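Local coordinates for FAD:protein FMN transferase (Vibrio cholerae, PDB 6NXI) that probably transfers the FMN moiety of FAD onto a threonine hydroxyl of a target flavoprotein, using magnesium and releasing AMP, at residues A[48-53]-A[75-80]; A[95-100]-A[151-156]; A[213-218]-A[310-315]; A[258-263]-A[290-295]. One frame throughout, in Å; residues are numbered along the deposited sequence.

Contact 1 of 4, residues A[48-53]-A[75-80]. With FAD (flavin-adenine dinucleotide), chain B.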
# COMPACT_ATOMS: atom_id res chain seq x y z
N ASP A 48 -15.44 5.25 1.08
CA ASP A 48 -16.33 6.20 0.36
C ASP A 48 -15.55 7.31 -0.34
O ASP A 48 -16.13 7.96 -1.24
CB ASP A 48 -17.39 6.71 1.33
CG ASP A 48 -18.46 5.66 1.65
OD1 ASP A 48 -18.64 4.73 0.85
OD2 ASP A 48 -19.09 5.81 2.68
N GLN A 49 -14.33 7.61 0.10
CA GLN A 49 -13.47 8.60 -0.58
C GLN A 49 -12.70 7.91 -1.72
O GLN A 49 -12.50 8.53 -2.75
CB GLN A 49 -12.57 9.23 0.46
CG GLN A 49 -13.34 10.16 1.39
CD GLN A 49 -12.50 10.64 2.54
OE1 GLN A 49 -11.56 9.96 2.98
NE2 GLN A 49 -13.01 11.71 3.17
N MET A 50 -12.17 6.72 -1.48
CA MET A 50 -11.04 6.24 -2.29
C MET A 50 -11.19 4.82 -2.84
O MET A 50 -10.20 4.37 -3.48
CB MET A 50 -9.74 6.39 -1.48
CG MET A 50 -9.41 7.92 -1.32
SD MET A 50 -7.93 8.21 -0.34
CE MET A 50 -8.54 8.92 1.20
N SER A 51 -12.32 4.13 -2.63
CA SER A 51 -12.55 2.78 -3.21
C SER A 51 -12.83 2.87 -4.72
O SER A 51 -13.83 3.48 -5.10
CB SER A 51 -13.65 2.02 -2.56
OG SER A 51 -13.78 0.70 -3.18
N THR A 52 -12.04 2.21 -5.55
CA THR A 52 -12.40 2.07 -6.99
C THR A 52 -13.63 1.20 -7.19
O THR A 52 -14.18 1.26 -8.33
CB THR A 52 -11.23 1.51 -7.80
OG1 THR A 52 -10.85 0.30 -7.12
CG2 THR A 52 -10.14 2.54 -7.94
N TYR A 53 -14.01 0.35 -6.22
CA TYR A 53 -15.07 -0.69 -6.34
C TYR A 53 -16.44 -0.10 -5.98
O TYR A 53 -17.44 -0.75 -6.24
CB TYR A 53 -14.73 -1.91 -5.47
CG TYR A 53 -13.54 -2.69 -5.95
CD1 TYR A 53 -13.69 -3.85 -6.72
CD2 TYR A 53 -12.27 -2.28 -5.58
CE1 TYR A 53 -12.56 -4.58 -7.09
CE2 TYR A 53 -11.15 -2.96 -5.99
CZ TYR A 53 -11.30 -4.12 -6.73
OH TYR A 53 -10.12 -4.75 -7.07
N THR A 75 -10.14 16.70 1.76
CA THR A 75 -8.77 16.87 2.28
C THR A 75 -8.06 15.52 2.28
O THR A 75 -6.87 15.46 1.88
CB THR A 75 -8.80 17.43 3.71
OG1 THR A 75 -9.52 18.65 3.54
CG2 THR A 75 -7.43 17.63 4.28
N GLN A 76 -8.74 14.45 2.71
CA GLN A 76 -8.05 13.13 2.83
C GLN A 76 -7.66 12.61 1.44
O GLN A 76 -6.51 12.23 1.22
CB GLN A 76 -8.92 12.10 3.56
CG GLN A 76 -9.29 12.48 4.97
CD GLN A 76 -10.61 13.18 5.12
OE1 GLN A 76 -11.01 14.04 4.30
NE2 GLN A 76 -11.32 12.81 6.19
N THR A 77 -8.56 12.67 0.48
CA THR A 77 -8.22 12.20 -0.89
C THR A 77 -7.07 13.06 -1.43
O THR A 77 -6.17 12.53 -2.11
CB THR A 77 -9.45 12.30 -1.81
OG1 THR A 77 -10.50 11.51 -1.25
CG2 THR A 77 -9.13 11.84 -3.21
N LEU A 78 -7.17 14.39 -1.25
CA LEU A 78 -6.09 15.29 -1.73
C LEU A 78 -4.75 14.85 -1.12
O LEU A 78 -3.79 14.73 -1.88
CB LEU A 78 -6.47 16.73 -1.37
CG LEU A 78 -5.77 17.84 -2.16
CD1 LEU A 78 -4.27 17.81 -1.95
CD2 LEU A 78 -6.14 17.80 -3.60
N THR A 79 -4.69 14.58 0.19
CA THR A 79 -3.45 14.20 0.89
C THR A 79 -2.90 12.93 0.23
O THR A 79 -1.68 12.86 -0.00
CB THR A 79 -3.70 14.04 2.38
OG1 THR A 79 -4.14 15.33 2.83
CG2 THR A 79 -2.45 13.57 3.11
N VAL A 80 -3.76 11.94 -0.03
CA VAL A 80 -3.30 10.64 -0.59
C VAL A 80 -2.85 10.81 -2.04
O VAL A 80 -1.78 10.32 -2.41
CB VAL A 80 -4.40 9.59 -0.43
CG1 VAL A 80 -4.02 8.31 -1.16
CG2 VAL A 80 -4.70 9.36 1.05
PA FAD B . 0.20 -3.18 -3.20
O1A FAD B . 1.35 -4.05 -3.56
O2A FAD B . 0.30 -2.27 -2.04
O5B FAD B . -0.25 -2.32 -4.47
C5B FAD B . -0.74 -3.10 -5.59
C4B FAD B . -2.03 -2.54 -6.13
O4B FAD B . -1.87 -1.18 -6.61
C3B FAD B . -2.55 -3.34 -7.31
O3B FAD B . -3.46 -4.35 -6.86
C2B FAD B . -3.21 -2.27 -8.20
O2B FAD B . -4.52 -1.98 -7.75
C1B FAD B . -2.30 -1.07 -7.96
N9A FAD B . -1.12 -0.98 -8.79
C8A FAD B . -0.52 -1.98 -9.57
N7A FAD B . 0.62 -1.57 -10.08
C5A FAD B . 0.77 -0.25 -9.69
C6A FAD B . 1.76 0.70 -9.95
N6A FAD B . 2.88 0.46 -10.66
N1A FAD B . 1.62 1.90 -9.35
C2A FAD B . 0.51 2.14 -8.63
N3A FAD B . -0.50 1.31 -8.31
C4A FAD B . -0.30 0.12 -8.89
N1 FAD B . -10.75 -5.09 -3.25
C2 FAD B . -11.96 -5.70 -3.49
O2 FAD B . -12.00 -6.85 -3.98
N3 FAD B . -13.14 -5.09 -3.20
C4 FAD B . -13.20 -3.83 -2.66
O4 FAD B . -14.27 -3.30 -2.43
C4X FAD B . -11.96 -3.16 -2.40
N5 FAD B . -11.98 -1.94 -1.90
C5X FAD B . -10.78 -1.31 -1.67
C6 FAD B . -10.78 0.00 -1.16
C7 FAD B . -9.62 0.71 -0.90
C7M FAD B . -9.70 2.11 -0.34
C8 FAD B . -8.38 0.07 -1.15
C8M FAD B . -7.08 0.78 -0.91
C9 FAD B . -8.37 -1.23 -1.67
C9A FAD B . -9.54 -1.94 -1.93
N10 FAD B . -9.56 -3.23 -2.47
C10 FAD B . -10.75 -3.88 -2.73
C1' FAD B . -8.29 -3.96 -2.70
C2' FAD B . -7.54 -3.54 -3.91
O2' FAD B . -8.29 -3.83 -5.09
C3' FAD B . -6.21 -4.31 -3.96
O3' FAD B . -6.39 -5.70 -4.09
C4' FAD B . -5.34 -4.15 -2.73
O4' FAD B . -5.42 -2.81 -2.28
C5' FAD B . -3.92 -4.61 -2.98
O5' FAD B . -3.12 -4.23 -1.83
P FAD B . -1.66 -4.83 -1.67
O1P FAD B . -1.64 -6.27 -1.94
O2P FAD B . -1.21 -4.21 -0.36
O3P FAD B . -1.02 -4.14 -2.94

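Contact 2 of 4, residues A[95-100]-A[151-156]. With MG (magnesium ion), chain C; FAD (flavin-adenine dinucleotide), chain B.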
# COMPACT_ATOMS: atom_id res chain seq x y z
N LEU A 95 5.88 4.00 -9.32
CA LEU A 95 4.57 4.07 -8.67
C LEU A 95 3.72 5.06 -9.43
O LEU A 95 4.06 6.26 -9.45
CB LEU A 95 4.68 4.50 -7.21
CG LEU A 95 3.40 4.24 -6.43
CD1 LEU A 95 3.29 2.76 -6.08
CD2 LEU A 95 3.30 5.09 -5.16
N ASP A 96 2.69 4.58 -10.10
CA ASP A 96 1.86 5.46 -10.96
C ASP A 96 0.41 5.08 -10.75
O ASP A 96 -0.04 4.16 -11.34
CB ASP A 96 2.31 5.40 -12.43
CG ASP A 96 1.62 6.47 -13.28
OD1 ASP A 96 0.54 6.95 -12.86
OD2 ASP A 96 2.18 6.82 -14.36
N VAL A 97 -0.31 5.81 -9.92
CA VAL A 97 -1.73 5.51 -9.61
C VAL A 97 -2.63 5.70 -10.84
O VAL A 97 -3.79 5.31 -10.75
CB VAL A 97 -2.19 6.32 -8.39
CG1 VAL A 97 -1.45 5.85 -7.16
CG2 VAL A 97 -2.07 7.83 -8.63
N THR A 98 -2.13 6.23 -11.97
CA THR A 98 -2.99 6.31 -13.19
C THR A 98 -2.90 5.00 -13.99
O THR A 98 -3.47 4.95 -15.07
CB THR A 98 -2.64 7.49 -14.11
OG1 THR A 98 -1.38 7.21 -14.73
CG2 THR A 98 -2.60 8.77 -13.31
N VAL A 99 -2.33 3.92 -13.43
CA VAL A 99 -2.30 2.62 -14.15
C VAL A 99 -3.65 1.88 -13.99
O VAL A 99 -3.77 0.70 -14.44
CB VAL A 99 -1.15 1.68 -13.74
CG1 VAL A 99 0.20 2.21 -14.17
CG2 VAL A 99 -1.20 1.30 -12.27
N GLY A 100 -4.66 2.51 -13.41
CA GLY A 100 -6.01 1.94 -13.31
C GLY A 100 -6.44 1.13 -14.53
O GLY A 100 -6.87 -0.02 -14.38
N VAL A 151 -7.80 6.60 -12.01
CA VAL A 151 -6.83 6.60 -10.87
C VAL A 151 -7.26 5.48 -9.93
O VAL A 151 -8.46 5.35 -9.63
CB VAL A 151 -6.84 7.96 -10.14
CG1 VAL A 151 -6.01 7.91 -8.89
CG2 VAL A 151 -6.36 9.08 -11.06
N ASP A 152 -6.28 4.70 -9.51
CA ASP A 152 -6.41 3.55 -8.60
C ASP A 152 -5.53 3.83 -7.39
O ASP A 152 -4.31 4.06 -7.58
CB ASP A 152 -5.92 2.33 -9.35
CG ASP A 152 -5.90 1.05 -8.55
OD1 ASP A 152 -6.23 1.07 -7.38
OD2 ASP A 152 -5.58 0.02 -9.17
N LEU A 153 -6.11 3.96 -6.19
CA LEU A 153 -5.30 4.21 -4.99
C LEU A 153 -5.14 2.93 -4.17
O LEU A 153 -4.78 3.04 -3.01
CB LEU A 153 -5.91 5.35 -4.17
CG LEU A 153 -6.04 6.66 -4.95
CD1 LEU A 153 -6.76 7.71 -4.12
CD2 LEU A 153 -4.68 7.15 -5.39
N SER A 154 -5.27 1.77 -4.79
CA SER A 154 -5.16 0.47 -4.07
C SER A 154 -3.82 0.33 -3.37
O SER A 154 -3.72 -0.44 -2.37
CB SER A 154 -5.39 -0.66 -5.06
OG SER A 154 -6.75 -0.68 -5.44
N THR A 155 -2.79 0.99 -3.89
CA THR A 155 -1.39 0.78 -3.48
C THR A 155 -1.11 1.63 -2.26
O THR A 155 0.01 1.51 -1.77
CB THR A 155 -0.43 1.10 -4.61
OG1 THR A 155 0.81 0.45 -4.34
CG2 THR A 155 -0.18 2.55 -4.83
N ILE A 156 -2.00 2.53 -1.88
CA ILE A 156 -1.59 3.59 -0.92
C ILE A 156 -2.71 3.86 0.06
O ILE A 156 -2.42 4.31 1.23
CB ILE A 156 -1.11 4.83 -1.68
CG1 ILE A 156 -0.50 5.89 -0.76
CG2 ILE A 156 -2.21 5.36 -2.61
CD1 ILE A 156 0.20 7.04 -1.54
MG MG C . 1.54 -0.25 -1.89
PA FAD B . 0.20 -3.18 -3.20
O1A FAD B . 1.35 -4.05 -3.56
O2A FAD B . 0.30 -2.27 -2.04
O5B FAD B . -0.25 -2.32 -4.47
C5B FAD B . -0.74 -3.10 -5.59
C4B FAD B . -2.03 -2.54 -6.13
O4B FAD B . -1.87 -1.18 -6.61
C3B FAD B . -2.55 -3.34 -7.31
O3B FAD B . -3.46 -4.35 -6.86
C2B FAD B . -3.21 -2.27 -8.20
O2B FAD B . -4.52 -1.98 -7.75
C1B FAD B . -2.30 -1.07 -7.96
N9A FAD B . -1.12 -0.98 -8.79
C8A FAD B . -0.52 -1.98 -9.57
N7A FAD B . 0.62 -1.57 -10.08
C5A FAD B . 0.77 -0.25 -9.69
C6A FAD B . 1.76 0.70 -9.95
N6A FAD B . 2.88 0.46 -10.66
N1A FAD B . 1.62 1.90 -9.35
C2A FAD B . 0.51 2.14 -8.63
N3A FAD B . -0.50 1.31 -8.31
C4A FAD B . -0.30 0.12 -8.89
N1 FAD B . -10.75 -5.09 -3.25
C2 FAD B . -11.96 -5.70 -3.49
O2 FAD B . -12.00 -6.85 -3.98
N3 FAD B . -13.14 -5.09 -3.20
C4 FAD B . -13.20 -3.83 -2.66
O4 FAD B . -14.27 -3.30 -2.43
C4X FAD B . -11.96 -3.16 -2.40
N5 FAD B . -11.98 -1.94 -1.90
C5X FAD B . -10.78 -1.31 -1.67
C6 FAD B . -10.78 0.00 -1.16
C7 FAD B . -9.62 0.71 -0.90
C7M FAD B . -9.70 2.11 -0.34
C8 FAD B . -8.38 0.07 -1.15
C8M FAD B . -7.08 0.78 -0.91
C9 FAD B . -8.37 -1.23 -1.67
C9A FAD B . -9.54 -1.94 -1.93
N10 FAD B . -9.56 -3.23 -2.47
C10 FAD B . -10.75 -3.88 -2.73
C1' FAD B . -8.29 -3.96 -2.70
C2' FAD B . -7.54 -3.54 -3.91
O2' FAD B . -8.29 -3.83 -5.09
C3' FAD B . -6.21 -4.31 -3.96
O3' FAD B . -6.39 -5.70 -4.09
C4' FAD B . -5.34 -4.15 -2.73
O4' FAD B . -5.42 -2.81 -2.28
C5' FAD B . -3.92 -4.61 -2.98
O5' FAD B . -3.12 -4.23 -1.83
P FAD B . -1.66 -4.83 -1.67
O1P FAD B . -1.64 -6.27 -1.94
O2P FAD B . -1.21 -4.21 -0.36
O3P FAD B . -1.02 -4.14 -2.94

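Contact 3 of 4, residues A[213-218]-A[310-315]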
# COMPACT_ATOMS: atom_id res chain seq x y z
N GLU A 213 11.39 -14.36 10.05
CA GLU A 213 12.27 -13.55 10.91
C GLU A 213 11.42 -12.56 11.72
O GLU A 213 10.83 -11.65 11.12
CB GLU A 213 13.29 -12.80 10.07
CG GLU A 213 14.19 -11.94 10.94
CD GLU A 213 15.50 -11.52 10.30
OE1 GLU A 213 15.60 -11.54 9.06
OE2 GLU A 213 16.42 -11.15 11.06
N ILE A 214 11.46 -12.67 13.04
CA ILE A 214 10.65 -11.78 13.92
C ILE A 214 11.51 -10.57 14.29
O ILE A 214 12.59 -10.78 14.89
CB ILE A 214 10.15 -12.53 15.16
CG1 ILE A 214 9.21 -13.66 14.74
CG2 ILE A 214 9.49 -11.52 16.12
CD1 ILE A 214 8.81 -14.60 15.86
N ILE A 215 11.03 -9.35 13.95
CA ILE A 215 11.70 -8.06 14.27
C ILE A 215 10.76 -7.19 15.11
O ILE A 215 9.52 -7.39 15.10
CB ILE A 215 12.14 -7.35 12.99
CG1 ILE A 215 10.97 -6.88 12.13
CG2 ILE A 215 13.08 -8.24 12.18
CD1 ILE A 215 11.27 -5.75 11.18
N GLU A 216 11.36 -6.17 15.73
CA GLU A 216 10.65 -5.16 16.57
C GLU A 216 10.89 -3.80 15.95
O GLU A 216 11.88 -3.15 16.25
CB GLU A 216 11.19 -5.28 17.99
CG GLU A 216 10.78 -6.58 18.68
CD GLU A 216 11.42 -6.85 20.03
OE1 GLU A 216 12.06 -5.93 20.57
OE2 GLU A 216 11.29 -7.97 20.53
N PRO A 217 10.04 -3.32 15.04
CA PRO A 217 10.23 -2.01 14.42
C PRO A 217 10.18 -0.78 15.35
O PRO A 217 10.63 0.27 14.94
CB PRO A 217 9.06 -1.91 13.45
CG PRO A 217 8.69 -3.34 13.16
CD PRO A 217 8.92 -4.08 14.46
N GLY A 218 9.64 -0.94 16.56
CA GLY A 218 9.35 0.17 17.46
C GLY A 218 8.20 1.00 16.93
O GLY A 218 7.22 0.41 16.42
N SER A 310 21.01 0.70 4.22
CA SER A 310 21.81 1.13 5.40
C SER A 310 20.88 1.45 6.57
O SER A 310 21.28 1.22 7.71
CB SER A 310 22.66 2.30 5.05
OG SER A 310 23.67 1.88 4.14
N SER A 311 19.71 2.02 6.31
CA SER A 311 18.82 2.45 7.40
C SER A 311 17.96 1.28 7.91
O SER A 311 17.32 1.46 8.96
CB SER A 311 18.03 3.65 6.98
OG SER A 311 17.20 3.30 5.89
N PHE A 312 17.95 0.12 7.24
CA PHE A 312 17.25 -1.11 7.67
C PHE A 312 18.15 -2.04 8.50
O PHE A 312 17.62 -2.87 9.27
CB PHE A 312 16.77 -1.97 6.49
CG PHE A 312 15.75 -3.01 6.88
CD1 PHE A 312 14.39 -2.73 6.84
CD2 PHE A 312 16.14 -4.27 7.30
CE1 PHE A 312 13.46 -3.69 7.23
CE2 PHE A 312 15.21 -5.22 7.68
CZ PHE A 312 13.87 -4.93 7.65
N LYS A 313 19.47 -1.93 8.33
CA LYS A 313 20.46 -2.84 8.98
C LYS A 313 20.09 -3.04 10.45
O LYS A 313 19.91 -4.19 10.87
CB LYS A 313 21.89 -2.31 8.82
CG LYS A 313 22.35 -2.05 7.39
CD LYS A 313 22.18 -3.23 6.43
CE LYS A 313 23.09 -3.13 5.22
NZ LYS A 313 23.13 -4.40 4.46
N PRO A 314 19.91 -1.97 11.27
CA PRO A 314 19.68 -2.12 12.70
C PRO A 314 18.65 -3.19 13.09
O PRO A 314 18.89 -3.96 14.02
CB PRO A 314 19.14 -0.74 13.12
CG PRO A 314 19.77 0.22 12.14
CD PRO A 314 19.87 -0.56 10.85
N PHE A 315 17.53 -3.24 12.36
CA PHE A 315 16.30 -4.00 12.69
C PHE A 315 16.53 -5.51 12.63
O PHE A 315 15.88 -6.21 13.43
CB PHE A 315 15.16 -3.53 11.78
CG PHE A 315 14.76 -2.11 12.07
CD1 PHE A 315 14.06 -1.81 13.23
CD2 PHE A 315 15.14 -1.07 11.24
CE1 PHE A 315 13.71 -0.50 13.52
CE2 PHE A 315 14.79 0.23 11.53
CZ PHE A 315 14.07 0.52 12.66
O HOH W 1 14.21 -6.23 15.45

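Contact 4 of 4, residues A[258-263]-A[290-295]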
# COMPACT_ATOMS: atom_id res chain seq x y z
N VAL A 258 9.15 -6.76 -0.97
CA VAL A 258 9.79 -5.53 -0.51
C VAL A 258 9.07 -5.15 0.76
O VAL A 258 7.83 -5.01 0.71
CB VAL A 258 9.67 -4.41 -1.56
CG1 VAL A 258 10.31 -3.15 -1.04
CG2 VAL A 258 10.29 -4.84 -2.91
N THR A 259 9.85 -5.00 1.82
CA THR A 259 9.39 -4.48 3.12
C THR A 259 9.99 -3.09 3.35
O THR A 259 11.21 -2.94 3.27
CB THR A 259 9.80 -5.43 4.25
OG1 THR A 259 9.30 -6.72 3.88
CG2 THR A 259 9.19 -4.95 5.56
N VAL A 260 9.14 -2.11 3.68
CA VAL A 260 9.54 -0.71 3.93
C VAL A 260 9.03 -0.29 5.31
O VAL A 260 7.85 -0.52 5.63
CB VAL A 260 8.99 0.22 2.82
CG1 VAL A 260 9.34 1.66 3.14
CG2 VAL A 260 9.48 -0.18 1.44
N LEU A 261 9.91 0.35 6.07
CA LEU A 261 9.51 1.10 7.29
C LEU A 261 9.40 2.60 6.98
O LEU A 261 10.26 3.16 6.30
CB LEU A 261 10.53 0.88 8.39
CG LEU A 261 10.96 -0.56 8.63
CD1 LEU A 261 11.99 -0.62 9.77
CD2 LEU A 261 9.77 -1.43 8.92
N ASP A 262 8.39 3.23 7.57
CA ASP A 262 8.25 4.70 7.53
C ASP A 262 7.37 5.07 8.73
O ASP A 262 6.56 4.26 9.09
CB ASP A 262 7.62 5.20 6.23
CG ASP A 262 7.75 6.70 6.00
OD1 ASP A 262 8.81 7.10 5.48
OD2 ASP A 262 6.81 7.47 6.41
N LYS A 263 7.50 6.28 9.22
CA LYS A 263 6.59 6.80 10.26
C LYS A 263 5.14 6.79 9.77
O LYS A 263 4.22 6.65 10.60
CB LYS A 263 7.06 8.20 10.67
CG LYS A 263 8.40 8.22 11.41
CD LYS A 263 8.37 7.55 12.76
CE LYS A 263 9.63 7.78 13.58
NZ LYS A 263 9.85 6.63 14.49
N ASN A 290 17.82 8.12 0.23
CA ASN A 290 16.71 8.81 0.92
C ASN A 290 16.51 8.27 2.32
O ASN A 290 15.47 8.60 2.96
CB ASN A 290 15.46 8.76 0.04
CG ASN A 290 15.63 9.54 -1.24
OD1 ASN A 290 15.46 10.75 -1.26
ND2 ASN A 290 15.99 8.88 -2.33
N GLN A 291 17.46 7.50 2.85
CA GLN A 291 17.35 7.04 4.26
C GLN A 291 16.03 6.28 4.45
O GLN A 291 15.41 6.44 5.49
CB GLN A 291 17.38 8.20 5.27
CG GLN A 291 18.54 9.15 5.06
CD GLN A 291 19.81 8.50 5.55
OE1 GLN A 291 20.33 7.60 4.91
NE2 GLN A 291 20.31 8.98 6.68
N ILE A 292 15.64 5.44 3.49
CA ILE A 292 14.44 4.58 3.61
C ILE A 292 14.88 3.21 4.10
O ILE A 292 15.71 2.58 3.42
CB ILE A 292 13.69 4.47 2.28
CG1 ILE A 292 13.43 5.83 1.63
CG2 ILE A 292 12.40 3.72 2.48
CD1 ILE A 292 12.86 5.71 0.24
N PRO A 293 14.39 2.72 5.25
CA PRO A 293 14.64 1.35 5.68
C PRO A 293 13.88 0.38 4.77
O PRO A 293 12.63 0.37 4.76
CB PRO A 293 14.18 1.29 7.13
CG PRO A 293 14.00 2.72 7.54
CD PRO A 293 13.66 3.48 6.29
N VAL A 294 14.62 -0.43 4.01
CA VAL A 294 13.99 -1.38 3.07
C VAL A 294 14.71 -2.72 3.14
O VAL A 294 15.97 -2.73 3.20
CB VAL A 294 14.01 -0.86 1.63
CG1 VAL A 294 13.25 -1.78 0.70
CG2 VAL A 294 13.48 0.55 1.56
N LEU A 295 13.93 -3.79 3.02
CA LEU A 295 14.45 -5.15 2.80
C LEU A 295 13.79 -5.68 1.53
O LEU A 295 12.56 -5.84 1.47
CB LEU A 295 14.15 -6.04 4.00
CG LEU A 295 14.72 -7.46 3.89
CD1 LEU A 295 16.22 -7.43 3.96
CD2 LEU A 295 14.13 -8.34 4.98
O HOH W 2 10.81 -8.14 1.92

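Contact 1 of 4, residues A[48-53]-A[75-80]
Met50, on helix 32-50, reaches the start of helix 75-90, and its thioether meets Val80 tip to tip, with SD 3.7 Å from Val80 CG2. The chain runs straight out to the sulfur and then bends (chi3 -110°), which turns the methyl back along helix 75-90; there Met50 CE lies 3.8 Å from the backbone carbonyl carbon of Gln76. Thr77 fills the step beside it: its OG1 lies 3.8 Å from Met50 CG and 3.5 Å from Gln49 CB, so one hydroxyl is wedged against two neighbouring side chains. That oxygen is not left without a polar partner, because it is hydrogen-bonded to Glu58 and to Ser74. This half, mostly apolar, is buried and close-packed. The other half is polar and nearer solvent, Gln76 being partly exposed. Gln49 and Gln76 bring their amides together with the planes 70° apart, and Gln49 NE2 stands 3.3 Å from Gln76 OE1, while Gln49 OE1 rests 3.4 Å from Gln76 CB.

Further along, residues 51-53 turn to the cofactor. Ser51 OG accepts from Tyr53 N at 3.1 Å in an ST turn, and the Tyr53 ring lies against the isoalloxazine, with FAD N3 3.6 Å above the centre of one ring face. Met50 itself borders the flavin, its backbone O lying near the C7M methyl. Helix 157-171 closes the arrangement through Trp160, which touches Met50, Gln76, Thr79 and Val80, while backbone bonds from Asp48 and Gln49 tie helix 32-50 to Glu58 and Leu59 of helix 58-64.

Contact 2 of 4, residues A[95-100]-A[151-156]
Val97 lies over the backbone of 151-153, its CG2 3.9 Å from Val151 CG1 and its CG1 equally close to Leu153 CD2, with CG1 also lying near Asp152 O. Beneath it, the two loops are joined by a single backbone hydrogen bond: Asp152 N gives to Val97 O at 2.8 Å, nearly straight (169°) and in the carbonyl plane. Leu95 CD1 and Thr155 CG2 meet tip to tip at 3.7 Å, beside the adenine.

Each loop is stiffened by an Asx turn. Asp96 OD1 takes both the N and OG1 of Thr98 from the same face, and Asp152 OD1 takes the N and OG of Ser154, the hydroxyl on its syn lone pair. With OD1 thus gripped twice, Asp152 OD2 is held towards the ribose and accepts from FAD O2B at 2.7 Å. Asp96 N donates a hydrogen bond to adenine N1A at 3.0 Å, and Thr155 OG1 donates to FAD O5B.

Thr155 O binds one of the two magnesium ions at 2.3 Å, alongside FAD O2A, Asp269 and Thr273. The two facing loops thus form the adenosine and metal-phosphate part of the FAD- and magnesium-binding site of this ApbE-family enzyme.

Contact 3 of 4, residues A[213-218]-A[310-315]
Phe315 and Ile215 bring the C-terminal 3-10 turn against the end of strand 211-215, and the segments meet in three ways. The first is apolar. Ile215, with CG1 between the backbone N and the carbonyl carbon (chi1 67°), carries CD1 towards Phe312, whose CZ is 4.5 Å away. This is a light touch, and Phe312 contributes much less to the contact than Phe315.

The second kind sets carbons against peptide oxygens. The other branch of Ile215 faces the backbone of the turn, CG2 lying 3.7 Å from Phe315 O. With CG anti to its carbonyl carbon (chi1 -67°), Phe315 sends its ring past the strand end to Pro217, where CE1 comes within 3.5 Å of Pro217 O. Glu216 O lies in the ring plane, at the edge, 4.0 Å from Phe315 CD1, an approach that puts a partly negative oxygen opposite the partly positive rim of the ring.

The third kind is polar and passes through water. No direct hydrogen bond joins the segments; instead one water accepts from Glu216 N at 2.9 Å and donates to Phe315 O at 2.6 Å, bridging the two backbones. Inside the turn, Phe315 N is bonded to Phe312 O at 3.1 Å, which closes the 3-10 segment and sets Phe312 by Ile215 while Phe315 reaches the loop that follows the strand.

The site is far from the cofactor. Strand 211-215 pairs with 199-203 through backbone bonds from Glu213 to Ile201 and from Ile215 to Ile199, and Phe312 touches Ile201, so the tail following strand 304-308 packs upon this two-stranded sheet.

Contact 4 of 4, residues A[258-263]-A[290-295]
Val260 and Val294 form a non-hydrogen-bonded pair where strands 255-262 and 294-299 run antiparallel, as neighbours in the large antiparallel sheet of the ApbE fold. Val260 illustrates how one residue serves both backbone and core. Its CA makes a CA-H...O contact with Pro293 O, and CB stands 4.1 Å from that same oxygen. At CB the chain forks: CG1, anti to the backbone N (chi1 177°), reaches Ile292 CG2 at 3.7 Å, whereas CG2 lies beside Val294 CG2 at 4.1 Å, the two valines pointing the same way. Val258 joins them on this face, its side chain crossing that of Val294 obliquely, with Val258 CG1 3.7 Å from Val294 CG1. Helix 265-278 covers the row, with Met276 on Val258, Ala272 on Val260 and Leu275 on Val294.

On the other face, Leu261 crosses Pro293 at about a right angle, with CB and CD1 both near the proline CB. Thr259 and Leu295 share that face and touch Ile201 of strand 199-203.

The backbones are joined by three hydrogen bonds. Thr259 and Leu295 exchange a reciprocal pair, each 2.9 Å from N to O, and Leu261 N adds a bond to Pro293 O; proline, having no N-H, can only accept. Beyond the pair, a water lies 2.9 Å from Thr259 OG1 and donates to Leu295 O, an oxygen that also accepts the nearly straight (175°) bond from Thr259 N.

Overall arrangement
Contacts 1 and 2 both touch FAD and each other, Val80 CG1 packing on Ile156 CG2 and Met50 CG on Leu153 CD1; contact 1 packs helix 32-50 on helix 75-90 beside the flavin, contact 2 pairs loops around the adenine and magnesium. Contacts 3 and 4 form a second group, with centres about 10 Å apart, where Phe315 CE2 meets Leu261 CD1; contact 4 is nested within the loop that contact 3 closes. The touching residues of contacts 2 and 4 are all buried, those of contact 1 nearly all, whereas contact 3 includes the exposed Glu216. Chemistry follows place: strand bonds in contact 4, a water bridge in contact 3, ligand-directed polar groups in contact 2, mainly side-chain packing in contact 1.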